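Local coordinates for endoglucanase (Mytilus edulis, PDB 1WC2), which hydrolyses internal beta-1,4-glucosidic linkages of cellulose and related beta-glucans, is active on soluble carboxymethylcellulose, and also has expansin activity, at residues A[75-80]-A[91-96]; A[41-46]-A[173-178]. All coordinates share one frame; numbering follows the deposited sequence.

Interaction 1: residues A[75-80]-A[91-96]; sequences LTTTGG and EGLSKT
Thr77 O is gripped twice from the side of the 91-96 segment: Gly92 N donates to it over 3.0 Å, from 36° out of the carbonyl plane, and a water donates over 2.8 Å while giving its other proton to Glu91 OE2. The side chain of Thr77 is also bonded twice, but as acceptor and donor: Thr77 OG1 sits between the backbone N and the carbonyl carbon (chi1 59°), where it accepts from Leu93 N at 3.1 Å, a rather bent bond, and donates to Arg90 O. Replacing Thr77 by an alanine would probably leave Leu93 N without this acceptor and open a gap beside Leu93 CB, which now lies 3.7 Å from OG1. Thr77 N in turn donates to Leu93 O. Beta bridges follow where residues 75-78 and 94-96, on strands 72-78 and 94-100 of the double-psi beta-barrel, run antiparallel at 153°: Thr76 and Ser94 form a non-hydrogen-bonded pair, their CA atoms 4.4 Å apart, and Leu75 and Lys95 a hydrogen-bonded one. On the face shared by Thr76 and Ser94, Thr76 OG1 meets Ser94 CB. At the opposite end of the contact the extended Glu91 chain runs alongside Thr78 O, with CG at 3.3 Å from it; its carboxylate is engaged by Lys3 and Tyr11, and Lys3 NZ also donates to Thr78 O.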
ATOM      1  N   LEU A  75      -8.445  -2.025   0.800  1.00  6.90           N
ATOM      2  CA  LEU A  75      -8.744  -0.840   0.008  1.00  7.08           C
ATOM      3  C   LEU A  75     -10.058  -1.033  -0.725  1.00  7.14           C
ATOM      4  O   LEU A  75     -10.287  -2.097  -1.302  1.00  8.34           O
ATOM      5  CB  LEU A  75      -7.636  -0.600  -1.014  1.00  7.11           C
ATOM      6  CG  LEU A  75      -6.235  -0.302  -0.461  1.00  7.06           C
ATOM      7  CD1 LEU A  75      -5.286  -0.007  -1.613  1.00  8.39           C
ATOM      8  CD2 LEU A  75      -6.273   0.855   0.523  1.00  6.79           C
ATOM      9  N   THR A  76     -10.909  -0.008  -0.712  1.00  6.77           N
ATOM     10  CA  THR A  76     -12.168   0.009  -1.453  1.00  7.05           C
ATOM     11  C   THR A  76     -12.154   1.189  -2.419  1.00  6.38           C
ATOM     12  O   THR A  76     -11.889   2.322  -2.014  1.00  7.19           O
ATOM     13  CB  THR A  76     -13.348   0.127  -0.467  1.00  7.43           C
ATOM     14  OG1 THR A  76     -13.344  -1.007   0.414  1.00  8.10           O
ATOM     15  CG2 THR A  76     -14.688   0.101  -1.217  1.00  8.32           C
ATOM     16  N   THR A  77     -12.441   0.950  -3.700  1.00  6.93           N
ATOM     17  CA  THR A  77     -12.391   2.033  -4.683  1.00  7.02           C
ATOM     18  C   THR A  77     -13.552   3.000  -4.481  1.00  7.00           C
ATOM     19  O   THR A  77     -14.683   2.589  -4.183  1.00  7.66           O
ATOM     20  CB  THR A  77     -12.418   1.498  -6.125  1.00  7.44           C
ATOM     21  OG1 THR A  77     -13.619   0.737  -6.326  1.00  8.00           O
ATOM     22  CG2 THR A  77     -11.227   0.572  -6.396  1.00  8.08           C
ATOM     23  N   THR A  78     -13.274   4.291  -4.613  1.00  7.02           N
ATOM     24  CA  THR A  78     -14.321   5.309  -4.582  1.00  7.48           C
ATOM     25  C   THR A  78     -14.990   5.491  -5.945  1.00  8.33           C
ATOM     26  O   THR A  78     -16.084   6.052  -6.018  1.00  9.29           O
ATOM     27  CB  THR A  78     -13.768   6.676  -4.175  1.00  7.30           C
ATOM     28  OG1 THR A  78     -12.835   7.110  -5.178  1.00  7.54           O
ATOM     29  CG2 THR A  78     -13.034   6.632  -2.822  1.00  7.16           C
ATOM     30  N   GLY A  79     -14.322   5.040  -7.007  1.00  8.35           N
ATOM     31  CA  GLY A  79     -14.684   5.367  -8.373  1.00  9.39           C
ATOM     32  C   GLY A  79     -13.814   6.471  -8.973  1.00  9.19           C
ATOM     33  O   GLY A  79     -13.826   6.665 -10.196  1.00 11.61           O
ATOM     34  N   GLY A  80     -13.082   7.209  -8.135  1.00  8.46           N
ATOM     35  CA  GLY A  80     -12.235   8.308  -8.584  1.00  8.04           C
ATOM     36  C   GLY A  80     -10.776   7.932  -8.785  1.00  7.54           C
ATOM     37  O   GLY A  80     -10.376   6.780  -8.637  1.00  7.55           O
ATOM     38  N   GLU A  91     -16.835   1.767  -8.726  1.00 11.03           N
ATOM     39  CA  GLU A  91     -16.834   2.043  -7.288  1.00 10.53           C
ATOM     40  C   GLU A  91     -17.174   0.770  -6.535  1.00 10.23           C
ATOM     41  O   GLU A  91     -18.012  -0.020  -6.985  1.00 11.68           O
ATOM     42  CB  GLU A  91     -17.850   3.138  -6.922  1.00 10.55           C
ATOM     43  CG  GLU A  91     -17.945   3.396  -5.421  1.00 10.91           C
ATOM     44  CD  GLU A  91     -18.711   4.639  -5.014  1.00 11.79           C
ATOM     45  OE1 GLU A  91     -19.372   5.268  -5.864  1.00 12.06           O
ATOM     46  OE2 GLU A  91     -18.632   4.979  -3.805  1.00 12.75           O
ATOM     47  N   GLY A  92     -16.534   0.574  -5.388  1.00  9.71           N
ATOM     48  CA  GLY A  92     -16.881  -0.495  -4.472  1.00 10.15           C
ATOM     49  C   GLY A  92     -16.116  -1.786  -4.649  1.00 10.48           C
ATOM     50  O   GLY A  92     -16.416  -2.766  -3.957  1.00 12.20           O
ATOM     51  N   LEU A  93     -15.141  -1.809  -5.552  1.00 10.30           N
ATOM     52  CA  LEU A  93     -14.240  -2.946  -5.678  1.00 10.45           C
ATOM     53  C   LEU A  93     -13.271  -2.921  -4.504  1.00  9.56           C
ATOM     54  O   LEU A  93     -12.882  -1.848  -4.034  1.00  9.57           O
ATOM     55  CB  LEU A  93     -13.453  -2.883  -6.978  1.00 10.76           C
ATOM     56  CG  LEU A  93     -14.273  -2.886  -8.273  1.00 12.59           C
ATOM     57  CD1 LEU A  93     -13.347  -2.740  -9.457  1.00 13.61           C
ATOM     58  CD2 LEU A  93     -15.088  -4.151  -8.398  1.00 13.64           C
ATOM     59  N   SER A  94     -12.858  -4.094  -4.042  1.00  9.68           N
ATOM     60  CA  SER A  94     -11.965  -4.144  -2.891  1.00  9.56           C
ATOM     61  C   SER A  94     -11.041  -5.353  -2.853  0.50  9.19           C
ATOM     62  O   SER A  94     -11.472  -6.489  -3.105  0.50  9.90           O
ATOM     63  CB  SER A  94     -12.761  -4.100  -1.585  0.50  9.97           C
ATOM     64  OG  SER A  94     -13.442  -5.320  -1.358  0.50 11.02           O
ATOM     65  N   LYS A  95      -9.791  -5.092  -2.476  1.00  8.41           N
ATOM     66  CA  LYS A  95      -8.795  -6.126  -2.234  1.00  7.97           C
ATOM     67  C   LYS A  95      -7.950  -5.687  -1.033  1.00  7.43           C
ATOM     68  O   LYS A  95      -7.907  -4.494  -0.696  1.00  7.33           O
ATOM     69  CB  LYS A  95      -7.874  -6.332  -3.450  1.00  8.73           C
ATOM     70  CG  LYS A  95      -8.520  -6.977  -4.679  1.00  9.37           C
ATOM     71  CD  LYS A  95      -9.004  -8.393  -4.422  1.00 10.06           C
ATOM     72  CE  LYS A  95      -9.505  -9.067  -5.700  1.00 10.83           C
ATOM     73  NZ  LYS A  95     -10.146 -10.379  -5.433  1.00 11.84           N
ATOM     74  N   THR A  96      -7.263  -6.647  -0.425  1.00  7.32           N
ATOM     75  CA  THR A  96      -6.428  -6.410   0.745  1.00  6.87           C
ATOM     76  C   THR A  96      -4.943  -6.615   0.407  1.00  6.72           C
ATOM     77  O   THR A  96      -4.567  -7.613  -0.235  1.00  7.57           O
ATOM     78  CB  THR A  96      -6.872  -7.340   1.884  1.00  7.27           C
ATOM     79  OG1 THR A  96      -8.181  -6.967   2.332  1.00  8.22           O
ATOM     80  CG2 THR A  96      -5.969  -7.225   3.113  1.00  7.40           C
TER
HETATM   81  O   HOH W   1     -16.666   3.314  -2.279  1.00 13.52           O

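Interaction 2: residues A[41-46]-A[173-178]; sequences FGWNAG and YGQCQC
Gln175 reaches across to two aromatic residues, Phe41 and Trp43. Gln175 CB lies 3.6 Å from Phe41 CE1, and Gln175 O comes to 3.3 Å from Phe41 CZ. CG stands anti to the carbonyl carbon, and from there the chain is extended, carrying Gln175 CD to 3.6 Å from Trp43 NE1. At the tip, OE1 accepts the indole N-H: Trp43 NE1 to Gln175 OE1 is 2.9 Å, and the acceptor is only 7° out of the indole plane. Seen from the amide the approach is less regular, since the donor stands 53° above the carbonyl plane. That same Gln175 OE1 also sits over the centre of the Phe41 ring, 3.7 Å above its plane. The amide is turned 80° against both rings. Farther round the indole edge, Cys176 SG approaches Trp43 CZ2 at 4.1 Å and lies near the ring plane, a sulfur-aromatic contact in the edge geometry. Cys176 is disulfide-bonded to Cys32, and its N closes a type I beta turn by donating to Tyr173 O. The arrangement is that of a disulfide-anchored C-terminal turn docked on a loop of the double-psi barrel domain.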
ATOM      1  N   PHE A  41      11.331 -13.477  -1.386  1.00 10.75           N
ATOM      2  CA  PHE A  41      10.836 -14.852  -1.417  1.00 11.42           C
ATOM      3  C   PHE A  41      10.121 -15.083  -2.749  1.00 11.88           C
ATOM      4  O   PHE A  41       9.944 -14.156  -3.544  1.00 12.60           O
ATOM      5  CB  PHE A  41       9.877 -15.123  -0.246  1.00 11.25           C
ATOM      6  CG  PHE A  41      10.552 -15.130   1.098  1.00 10.44           C
ATOM      7  CD1 PHE A  41      10.130 -14.280   2.113  1.00  9.84           C
ATOM      8  CD2 PHE A  41      11.621 -15.988   1.343  1.00 11.18           C
ATOM      9  CE1 PHE A  41      10.756 -14.303   3.332  1.00 10.35           C
ATOM     10  CE2 PHE A  41      12.244 -15.998   2.565  1.00 11.68           C
ATOM     11  CZ  PHE A  41      11.819 -15.153   3.557  1.00 10.67           C
ATOM     12  N   GLY A  42       9.719 -16.326  -3.002  1.00 12.49           N
ATOM     13  CA  GLY A  42       9.023 -16.666  -4.228  1.00 12.76           C
ATOM     14  C   GLY A  42       7.622 -16.080  -4.331  1.00 12.35           C
ATOM     15  O   GLY A  42       7.138 -15.877  -5.440  1.00 13.15           O
ATOM     16  N   TRP A  43       6.982 -15.816  -3.187  1.00 12.18           N
ATOM     17  CA  TRP A  43       5.583 -15.367  -3.143  1.00 11.70           C
ATOM     18  C   TRP A  43       5.352 -13.872  -3.357  1.00 10.94           C
ATOM     19  O   TRP A  43       4.241 -13.454  -3.707  1.00 10.94           O
ATOM     20  CB  TRP A  43       4.887 -15.816  -1.834  1.00 12.09           C
ATOM     21  CG  TRP A  43       5.569 -15.450  -0.518  1.00 12.41           C
ATOM     22  CD1 TRP A  43       6.385 -16.258   0.230  1.00 12.16           C
ATOM     23  CD2 TRP A  43       5.419 -14.241   0.234  1.00 11.44           C
ATOM     24  NE1 TRP A  43       6.777 -15.612   1.374  1.00 12.11           N
ATOM     25  CE2 TRP A  43       6.215 -14.365   1.399  1.00 11.66           C
ATOM     26  CE3 TRP A  43       4.731 -13.040   0.022  1.00 11.77           C
ATOM     27  CZ2 TRP A  43       6.310 -13.367   2.348  1.00 12.25           C
ATOM     28  CZ3 TRP A  43       4.823 -12.047   0.969  1.00 11.61           C
ATOM     29  CH2 TRP A  43       5.629 -12.204   2.112  1.00 12.25           C
ATOM     30  N   ASN A  44       6.383 -13.054  -3.181  1.00 10.29           N
ATOM     31  CA  ASN A  44       6.140 -11.610  -3.142  1.00  9.63           C
ATOM     32  C   ASN A  44       5.641 -11.070  -4.499  1.00  9.49           C
ATOM     33  O   ASN A  44       4.759 -10.217  -4.559  1.00  9.75           O
ATOM     34  CB  ASN A  44       7.402 -10.786  -2.783  1.00 10.19           C
ATOM     35  CG  ASN A  44       8.136 -11.252  -1.530  1.00 10.16           C
ATOM     36  OD1 ASN A  44       8.392 -12.438  -1.337  1.00 11.40           O
ATOM     37  ND2 ASN A  44       8.583 -10.291  -0.723  1.00 11.19           N
ATOM     38  N   ALA A  45       6.244 -11.542  -5.587  1.00  9.97           N
ATOM     39  CA  ALA A  45       6.033 -10.928  -6.899  1.00  9.82           C
ATOM     40  C   ALA A  45       4.588 -10.978  -7.389  1.00  9.48           C
ATOM     41  O   ALA A  45       4.145 -10.065  -8.093  1.00  9.47           O
ATOM     42  CB  ALA A  45       6.958 -11.566  -7.950  1.00  9.96           C
ATOM     43  N   GLY A  46       3.868 -12.051  -7.028  1.00  9.07           N
ATOM     44  CA  GLY A  46       2.520 -12.276  -7.497  1.00  9.27           C
ATOM     45  C   GLY A  46       1.470 -11.977  -6.439  1.00  8.60           C
ATOM     46  O   GLY A  46       0.288 -12.172  -6.694  1.00 10.37           O
ATOM     47  N   TYR A 173       3.998 -13.820   6.451  1.00  8.58           N
ATOM     48  CA  TYR A 173       4.760 -12.710   7.027  1.00  8.73           C
ATOM     49  C   TYR A 173       5.785 -13.216   8.069  1.00  8.82           C
ATOM     50  O   TYR A 173       6.860 -12.630   8.234  1.00  8.17           O
ATOM     51  CB  TYR A 173       3.852 -11.614   7.625  1.00  8.49           C
ATOM     52  CG  TYR A 173       4.702 -10.494   8.184  1.00  8.73           C
ATOM     53  CD1 TYR A 173       5.501  -9.713   7.342  1.00  8.85           C
ATOM     54  CD2 TYR A 173       4.778 -10.260   9.550  1.00  9.58           C
ATOM     55  CE1 TYR A 173       6.332  -8.726   7.860  1.00  9.34           C
ATOM     56  CE2 TYR A 173       5.607  -9.267  10.068  1.00 10.27           C
ATOM     57  CZ  TYR A 173       6.391  -8.517   9.208  1.00  9.79           C
ATOM     58  OH  TYR A 173       7.249  -7.547   9.670  1.00 11.43           O
ATOM     59  N   GLY A 174       5.474 -14.319   8.751  1.00  9.08           N
ATOM     60  CA  GLY A 174       6.399 -14.932   9.690  1.00  9.48           C
ATOM     61  C   GLY A 174       7.746 -15.347   9.115  1.00  9.36           C
ATOM     62  O   GLY A 174       8.706 -15.524   9.860  1.00 10.32           O
ATOM     63  N   GLN A 175       7.803 -15.527   7.800  1.00  8.82           N
ATOM     64  CA  GLN A 175       9.053 -15.769   7.080  1.00  8.38           C
ATOM     65  C   GLN A 175       9.977 -14.555   7.025  1.00  8.43           C
ATOM     66  O   GLN A 175      11.188 -14.708   6.814  1.00  8.98           O
ATOM     67  CB  GLN A 175       8.766 -16.195   5.646  1.00  8.12           C
ATOM     68  CG  GLN A 175       7.959 -17.480   5.527  1.00  8.67           C
ATOM     69  CD  GLN A 175       7.598 -17.813   4.101  1.00  8.91           C
ATOM     70  OE1 GLN A 175       8.249 -17.343   3.168  1.00 10.10           O
ATOM     71  NE2 GLN A 175       6.563 -18.631   3.922  1.00 10.54           N
ATOM     72  N   CYS A 176       9.412 -13.351   7.150  1.00  8.17           N
ATOM     73  CA  CYS A 176      10.154 -12.106   6.982  1.00  7.90           C
ATOM     74  C   CYS A 176      10.999 -11.827   8.218  1.00  8.17           C
ATOM     75  O   CYS A 176      10.570 -12.093   9.342  1.00  8.88           O
ATOM     76  CB  CYS A 176       9.175 -10.944   6.748  1.00  7.94           C
ATOM     77  SG  CYS A 176       8.061 -11.225   5.319  1.00  7.90           S
ATOM     78  N   GLN A 177      12.176 -11.238   8.023  1.00  8.34           N
ATOM     79  CA  GLN A 177      13.083 -10.997   9.142  1.00  8.66           C
ATOM     80  C   GLN A 177      12.468 -10.078  10.194  1.00  8.66           C
ATOM     81  O   GLN A 177      12.733 -10.240  11.385  1.00  9.63           O
ATOM     82  CB  GLN A 177      14.419 -10.441   8.656  1.00  8.98           C
ATOM     83  CG  GLN A 177      15.492 -10.377   9.730  1.00 12.19           C
ATOM     84  CD  GLN A 177      16.830  -9.928   9.177  1.00 13.75           C
ATOM     85  OE1 GLN A 177      17.033  -9.904   7.960  1.00 14.55           O
ATOM     86  NE2 GLN A 177      17.747  -9.552  10.069  1.00 15.02           N
ATOM     87  N   CYS A 178      11.644  -9.123   9.767  1.00  8.48           N
ATOM     88  CA  CYS A 178      11.063  -8.171  10.708  1.00  8.87           C
ATOM     89  C   CYS A 178       9.954  -8.747  11.597  1.00  9.98           C
ATOM     90  O   CYS A 178       9.552  -8.113  12.574  1.00 11.46           O
ATOM     91  CB  CYS A 178      10.583  -6.921   9.966  1.00  8.42           C
ATOM     92  SG  CYS A 178      11.948  -6.002   9.190  1.00  7.73           S
TER

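Overall arrangement
The two contacts are separate, their centres 25 Å apart and their nearest atoms about 9 Å, so neither touches the other. Along the chain, 41-46 comes first, then both segments of interaction 1, and last 173-178; the antiparallel pairing of interaction 1, with ten residues between its segments, thus falls within the 126 residues separating those of interaction 2. Interaction 1 belongs to the barrel sheet, joining strands 72-78 and 94-100. Interaction 2 joins loops: 41-46 precedes strand 49-53, which itself pairs in parallel with 94-100, linking the two regions through the sheet. One contact therefore connects neighbouring barrel strands, while the other fastens the C-terminal tail to the barrel's loops.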